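Local coordinates for anopheles Plasmodium-responsive Leucine-rich repeat protein 1B (Anopheles gambiae, PDB 4XGO) that probably takes part in the mosquito's response to Plasmodium, its leucine-rich repeat domain serving in a protein thought to interact with LRIM1, at residues F143-S148 against I159-L164; E181-K186 against G203-D208. All blocks are in the same frame, centred on the assembly; numbering follows the deposited sequence.

Contact 1. Residues F143-S148 against I159-L164. With NAG (2-acetamido-2-deoxy-beta-D-glucopyranose), chain C.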
loop_
_atom_site.group_PDB
_atom_site.type_symbol
_atom_site.label_atom_id
_atom_site.label_comp_id
_atom_site.label_asym_id
_atom_site.label_seq_id
_atom_site.Cartn_x
_atom_site.Cartn_y
_atom_site.Cartn_z
ATOM N N PHE A 143 -4.008 -4.285 -27.212
ATOM C CA PHE A 143 -4.805 -5.492 -27.071
ATOM C C PHE A 143 -5.371 -5.575 -25.644
ATOM O O PHE A 143 -6.533 -5.944 -25.461
ATOM C CB PHE A 143 -3.925 -6.707 -27.381
ATOM C CG PHE A 143 -4.643 -8.024 -27.309
ATOM C CD1 PHE A 143 -5.620 -8.351 -28.236
ATOM C CD2 PHE A 143 -4.300 -8.960 -26.340
ATOM C CE1 PHE A 143 -6.287 -9.560 -28.160
ATOM C CE2 PHE A 143 -4.957 -10.178 -26.264
ATOM C CZ PHE A 143 -5.944 -10.477 -27.185
ATOM N N HIS A 144 -4.526 -5.294 -24.645
ATOM C CA HIS A 144 -4.928 -5.348 -23.227
ATOM C C HIS A 144 -4.480 -4.051 -22.583
ATOM O O HIS A 144 -3.295 -3.710 -22.657
ATOM C CB HIS A 144 -4.238 -6.497 -22.491
ATOM C CG HIS A 144 -4.898 -7.819 -22.658
ATOM N ND1 HIS A 144 -4.589 -8.893 -21.854
ATOM C CD2 HIS A 144 -5.864 -8.245 -23.503
ATOM C CE1 HIS A 144 -5.323 -9.930 -22.215
ATOM N NE2 HIS A 144 -6.102 -9.561 -23.216
ATOM N N VAL A 145 -5.415 -3.318 -21.972
ATOM C CA VAL A 145 -5.119 -2.035 -21.405
ATOM C C VAL A 145 -5.737 -1.892 -20.004
ATOM O O VAL A 145 -6.896 -2.249 -19.796
ATOM C CB VAL A 145 -5.678 -0.907 -22.290
ATOM C CG1 VAL A 145 -5.421 0.424 -21.625
ATOM C CG2 VAL A 145 -5.033 -0.943 -23.681
ATOM N N ASN A 146 -4.975 -1.344 -19.064
ATOM C CA ASN A 146 -5.488 -1.086 -17.734
ATOM C C ASN A 146 -5.117 0.323 -17.341
ATOM O O ASN A 146 -3.923 0.639 -17.187
ATOM C CB ASN A 146 -4.926 -2.122 -16.755
ATOM C CG ASN A 146 -5.628 -2.121 -15.420
ATOM O OD1 ASN A 146 -6.256 -1.125 -15.007
ATOM N ND2 ASN A 146 -5.541 -3.271 -14.741
ATOM N N VAL A 147 -6.138 1.180 -17.200
ATOM C CA VAL A 147 -5.973 2.533 -16.725
ATOM C C VAL A 147 -6.827 2.790 -15.471
ATOM O O VAL A 147 -7.191 3.929 -15.191
ATOM C CB VAL A 147 -6.269 3.606 -17.812
ATOM C CG1 VAL A 147 -5.247 3.523 -18.941
ATOM C CG2 VAL A 147 -7.695 3.492 -18.372
ATOM N N SER A 148 -7.079 1.734 -14.695
ATOM C CA SER A 148 -7.907 1.852 -13.502
ATOM C C SER A 148 -7.218 2.704 -12.442
ATOM O O SER A 148 -6.014 2.831 -12.453
ATOM C CB SER A 148 -8.262 0.476 -12.925
ATOM O OG SER A 148 -7.122 -0.217 -12.419
ATOM N N ILE A 159 -9.146 0.973 -31.473
ATOM C CA ILE A 159 -9.984 0.278 -32.449
ATOM C C ILE A 159 -10.049 -1.238 -32.271
ATOM O O ILE A 159 -11.003 -1.872 -32.716
ATOM C CB ILE A 159 -9.523 0.625 -33.887
ATOM C CG1 ILE A 159 -10.634 0.329 -34.902
ATOM C CG2 ILE A 159 -8.210 -0.076 -34.234
ATOM C CD1 ILE A 159 -10.426 1.042 -36.210
ATOM N N ALA A 160 -9.036 -1.822 -31.646
ATOM C CA ALA A 160 -8.937 -3.287 -31.565
ATOM C C ALA A 160 -8.537 -3.836 -30.201
ATOM O O ALA A 160 -8.139 -4.992 -30.100
ATOM C CB ALA A 160 -7.964 -3.789 -32.625
ATOM N N VAL A 161 -8.636 -3.027 -29.153
ATOM C CA VAL A 161 -8.405 -3.529 -27.799
ATOM C C VAL A 161 -9.455 -4.587 -27.458
ATOM O O VAL A 161 -10.643 -4.430 -27.774
ATOM C CB VAL A 161 -8.354 -2.380 -26.750
ATOM C CG1 VAL A 161 -9.656 -1.592 -26.696
ATOM C CG2 VAL A 161 -8.013 -2.912 -25.369
ATOM N N GLU A 162 -8.991 -5.676 -26.845
ATOM C CA GLU A 162 -9.827 -6.829 -26.519
ATOM C C GLU A 162 -10.285 -6.773 -25.065
ATOM O O GLU A 162 -11.392 -7.197 -24.744
ATOM C CB GLU A 162 -9.046 -8.129 -26.765
ATOM C CG GLU A 162 -9.826 -9.415 -26.499
ATOM C CD GLU A 162 -9.684 -9.961 -25.078
ATOM O OE1 GLU A 162 -8.703 -9.632 -24.386
ATOM O OE2 GLU A 162 -10.566 -10.747 -24.639
ATOM N N GLU A 163 -9.426 -6.289 -24.180
ATOM C CA GLU A 163 -9.802 -6.145 -22.786
ATOM C C GLU A 163 -9.322 -4.804 -22.269
ATOM O O GLU A 163 -8.148 -4.456 -22.415
ATOM C CB GLU A 163 -9.246 -7.286 -21.921
ATOM C CG GLU A 163 -9.542 -7.093 -20.447
ATOM C CD GLU A 163 -9.396 -8.348 -19.587
ATOM O OE1 GLU A 163 -8.716 -9.339 -20.017
ATOM O OE2 GLU A 163 -9.942 -8.317 -18.446
ATOM N N LEU A 164 -10.236 -4.067 -21.647
ATOM C CA LEU A 164 -9.943 -2.741 -21.165
ATOM C C LEU A 164 -10.534 -2.519 -19.786
ATOM O O LEU A 164 -11.731 -2.696 -19.596
ATOM C CB LEU A 164 -10.463 -1.693 -22.142
ATOM C CG LEU A 164 -10.359 -0.225 -21.742
ATOM C CD1 LEU A 164 -8.961 0.189 -21.365
ATOM C CD2 LEU A 164 -10.822 0.631 -22.904
HETATM C C1 NAG C . -6.147 -3.453 -13.441
HETATM C C2 NAG C . -6.513 -4.917 -13.200
HETATM C C3 NAG C . -7.041 -5.098 -11.773
HETATM C C4 NAG C . -6.046 -4.568 -10.753
HETATM C C5 NAG C . -5.594 -3.162 -11.163
HETATM C C6 NAG C . -4.455 -2.702 -10.249
HETATM C C7 NAG C . -7.663 -6.477 -14.674
HETATM C C8 NAG C . -8.862 -6.778 -15.514
HETATM N N2 NAG C . -7.592 -5.302 -14.065
HETATM O O3 NAG C . -7.369 -6.454 -11.518
HETATM O O4 NAG C . -6.690 -4.406 -9.483
HETATM O O5 NAG C . -5.146 -3.117 -12.509
HETATM O O6 NAG C . -5.040 -1.721 -9.414
HETATM O O7 NAG C . -6.776 -7.313 -14.572
#
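Phe143 and Val161 bring the two backbones together, and from there His144 pairs with Glu163 and Val145 with Leu164 as parallel bridges. Phe143 O takes two N-H groups at once: Glu162 N at 2.8 Å, tilted from the carbonyl plane, and Glu163 N at 3.2 Å, almost in line with the carbonyl. Val145 N then reaches Glu163 O at 3.0 Å. Just before the strand, Glu162 runs alongside both Phe143 and His144. Glu162 CB lies 3.4 Å from Phe143 CE1, and a bend at chi2 (-92°) turns the carboxylate toward His144 so that Glu162 OE1 meets His144 NE2 at the ring edge, a weak bond of 2.9 Å. Glu163 OE1 sits over one face of that imidazole, offset toward its rim. The sheet face opposite His144 is apolar, with Val145 CG1 3.6 Å from Leu164 CD1. Farther along, Asn146 carries N-acetylglucosamine through ND2, while its OD1 accepts from Ser148 N, which closes an Asx turn, and from Ser148 OG; the two bonds fix the amide's rotation, and the sugar's methyl C8 approaches Glu163 OE2. Short parallel strands stacked one per turn form the concave face of a leucine-rich repeat solenoid, here bearing an N-linked glycan.

Contact 2. Residues E181-K186 against G203-D208. Unlike the reference sequence in segment 203-208: Val205 (reference Thr).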
loop_
_atom_site.group_PDB
_atom_site.type_symbol
_atom_site.label_atom_id
_atom_site.label_comp_id
_atom_site.label_asym_id
_atom_site.label_seq_id
_atom_site.Cartn_x
_atom_site.Cartn_y
_atom_site.Cartn_z
ATOM N N GLU A 181 -13.671 -6.166 -31.613
ATOM C CA GLU A 181 -12.846 -7.095 -30.850
ATOM C C GLU A 181 -13.013 -6.980 -29.341
ATOM O O GLU A 181 -12.694 -7.929 -28.624
ATOM C CB GLU A 181 -11.368 -6.899 -31.192
ATOM C CG GLU A 181 -11.027 -7.240 -32.638
ATOM C CD GLU A 181 -11.308 -8.690 -32.967
ATOM O OE1 GLU A 181 -11.870 -8.954 -34.054
ATOM O OE2 GLU A 181 -10.976 -9.566 -32.130
ATOM N N LEU A 182 -13.469 -5.822 -28.869
ATOM C CA LEU A 182 -13.588 -5.568 -27.423
ATOM C C LEU A 182 -14.559 -6.555 -26.773
ATOM O O LEU A 182 -15.744 -6.603 -27.119
ATOM C CB LEU A 182 -14.041 -4.140 -27.154
ATOM C CG LEU A 182 -14.144 -3.701 -25.689
ATOM C CD1 LEU A 182 -12.813 -3.866 -24.968
ATOM C CD2 LEU A 182 -14.639 -2.263 -25.554
ATOM N N THR A 183 -14.032 -7.302 -25.813
ATOM C CA THR A 183 -14.687 -8.462 -25.206
ATOM C C THR A 183 -15.012 -8.207 -23.736
ATOM O O THR A 183 -16.101 -8.540 -23.274
ATOM C CB THR A 183 -13.758 -9.702 -25.356
ATOM O OG1 THR A 183 -13.611 -10.008 -26.756
ATOM C CG2 THR A 183 -14.293 -10.920 -24.648
ATOM N N ILE A 184 -14.058 -7.645 -22.998
ATOM C CA ILE A 184 -14.224 -7.381 -21.579
ATOM C C ILE A 184 -13.999 -5.895 -21.348
ATOM O O ILE A 184 -12.932 -5.385 -21.664
ATOM C CB ILE A 184 -13.213 -8.200 -20.758
ATOM C CG1 ILE A 184 -13.447 -9.706 -20.979
ATOM C CG2 ILE A 184 -13.323 -7.866 -19.286
ATOM C CD1 ILE A 184 -12.409 -10.590 -20.321
ATOM N N LEU A 185 -15.006 -5.224 -20.792
ATOM C CA LEU A 185 -14.939 -3.795 -20.489
ATOM C C LEU A 185 -15.340 -3.546 -19.028
ATOM O O LEU A 185 -16.505 -3.790 -18.623
ATOM C CB LEU A 185 -15.860 -3.006 -21.409
ATOM C CG LEU A 185 -15.889 -1.486 -21.272
ATOM C CD1 LEU A 185 -14.507 -0.898 -21.453
ATOM C CD2 LEU A 185 -16.879 -0.913 -22.283
ATOM N N LYS A 186 -14.387 -3.041 -18.250
ATOM C CA LYS A 186 -14.623 -2.751 -16.849
ATOM C C LYS A 186 -14.619 -1.247 -16.675
ATOM O O LYS A 186 -13.584 -0.591 -16.864
ATOM C CB LYS A 186 -13.530 -3.365 -15.985
ATOM C CG LYS A 186 -13.234 -4.805 -16.255
ATOM C CD LYS A 186 -14.422 -5.688 -16.069
ATOM C CE LYS A 186 -14.805 -5.843 -14.605
ATOM N NZ LYS A 186 -13.765 -6.546 -13.785
ATOM N N GLY A 203 -18.973 -6.815 -29.930
ATOM C CA GLY A 203 -18.325 -8.059 -29.542
ATOM C C GLY A 203 -18.279 -8.295 -28.037
ATOM O O GLY A 203 -17.735 -9.298 -27.573
ATOM N N LEU A 204 -18.832 -7.364 -27.270
ATOM C CA LEU A 204 -18.722 -7.401 -25.822
ATOM C C LEU A 204 -19.344 -8.655 -25.243
ATOM O O LEU A 204 -20.451 -9.057 -25.640
ATOM C CB LEU A 204 -19.374 -6.169 -25.205
ATOM C CG LEU A 204 -18.565 -4.878 -25.242
ATOM C CD1 LEU A 204 -19.468 -3.738 -24.799
ATOM C CD2 LEU A 204 -17.358 -5.008 -24.310
ATOM N N VAL A 205 -18.599 -9.274 -24.333
ATOM C CA VAL A 205 -19.026 -10.453 -23.593
ATOM C C VAL A 205 -19.318 -10.122 -22.128
ATOM O O VAL A 205 -20.309 -10.597 -21.560
ATOM C CB VAL A 205 -17.957 -11.567 -23.698
ATOM C CG1 VAL A 205 -18.344 -12.778 -22.854
ATOM C CG2 VAL A 205 -17.783 -11.964 -25.157
ATOM N N ASP A 206 -18.451 -9.310 -21.519
ATOM C CA ASP A 206 -18.591 -8.932 -20.111
ATOM C C ASP A 206 -18.459 -7.417 -19.998
ATOM O O ASP A 206 -17.454 -6.826 -20.412
ATOM C CB ASP A 206 -17.535 -9.620 -19.243
ATOM C CG ASP A 206 -17.519 -11.129 -19.417
ATOM O OD1 ASP A 206 -18.556 -11.782 -19.180
ATOM O OD2 ASP A 206 -16.457 -11.666 -19.806
ATOM N N VAL A 207 -19.487 -6.785 -19.457
ATOM C CA VAL A 207 -19.465 -5.339 -19.252
ATOM C C VAL A 207 -19.877 -5.016 -17.829
ATOM O O VAL A 207 -20.939 -5.445 -17.362
ATOM C CB VAL A 207 -20.306 -4.560 -20.309
ATOM C CG1 VAL A 207 -21.749 -4.984 -20.316
ATOM C CG2 VAL A 207 -20.206 -3.066 -20.071
ATOM N N ASP A 208 -19.008 -4.291 -17.123
ATOM C CA ASP A 208 -19.292 -3.850 -15.762
ATOM C C ASP A 208 -19.464 -2.319 -15.726
ATOM O O ASP A 208 -18.515 -1.558 -15.975
ATOM C CB ASP A 208 -18.200 -4.329 -14.803
ATOM C CG ASP A 208 -18.575 -4.178 -13.339
ATOM O OD1 ASP A 208 -19.501 -3.431 -12.987
ATOM O OD2 ASP A 208 -17.914 -4.830 -12.505
HETATM O O HOH W 1 -16.952 -5.132 -29.140
#
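Thr183 O is gripped by two successive N-H groups of the neighbouring turn. Val205 N approaches Thr183 O on a lone pair in the carbonyl plane at 2.8 Å, and Asp206 N meets the same Thr183 O at 3.0 Å from almost straight ahead. Two further bonds, Leu185 N to Asp206 O and Asp208 N to Leu185 O, continue the ladder, so that Ile184, Leu185 and Lys186 run in register with Asp206, Val207 and Asp208, the strand axes only 6° from parallel.

Beside this ladder, Leu204 swings its CD2 back under the preceding turn, 3.7 Å from Leu182 CG and 3.8 Å from Leu185 CB; CG stands opposite the carbonyl carbon (chi1 -79°), which directs the branch inward. Leucines recurring at equivalent places in successive turns, their side chains packed into the interior, are the signature of the leucine-rich repeat, and this pair of segments joins two adjacent turns of it. Leu185 also meets Trp197, and Val207 meets Leu231 of strand 230-232, so the apolar layer runs on beyond the pair.

Just before the strands, Thr183 CG2 lies alongside Val205 CG2 at 3.7 Å; on the face away from the leucines, and in the conformer described here, Ile184 CG1 runs beside the carboxylate of Asp206. Lys186, bent at every torsion beyond chi1, folds its CE against Asp208 CB, leaving NZ 4.7 Å from Asp208 OD2, too far for a salt bridge.

In a second shell, Asp206 OD1 of that conformer forms a salt bridge with Arg230, and Asp208 OD1 accepts from Ser210 N. Thr183 OG1 donates to Glu181 O. Ahead of the ladder, a water donates to Leu182 O and accepts from Gly203 N at 2.7 Å.

In the fold
Successive turns of one solenoid make up the two contacts, whose centres lie 10 Å apart and which follow one another along the chain. Strand 163-165, the later partner in contact 1, is itself the neighbour of strand 184-186, which opens contact 2. The join is made by backbone: Glu162 O to Thr183 N at 2.9 Å and Leu164 O to Lys186 N at 3.0 Å are probable hydrogen bonds. Val161 O also packs on Leu182 CB, and Glu163 OE2 on Ile184 CG2. The glycan rooted in contact 1 reaches toward contact 2 as well, since the nearest atoms of the Lys186 side chain and the N-acetylglucosamine on Asn146 are about 5 Å apart.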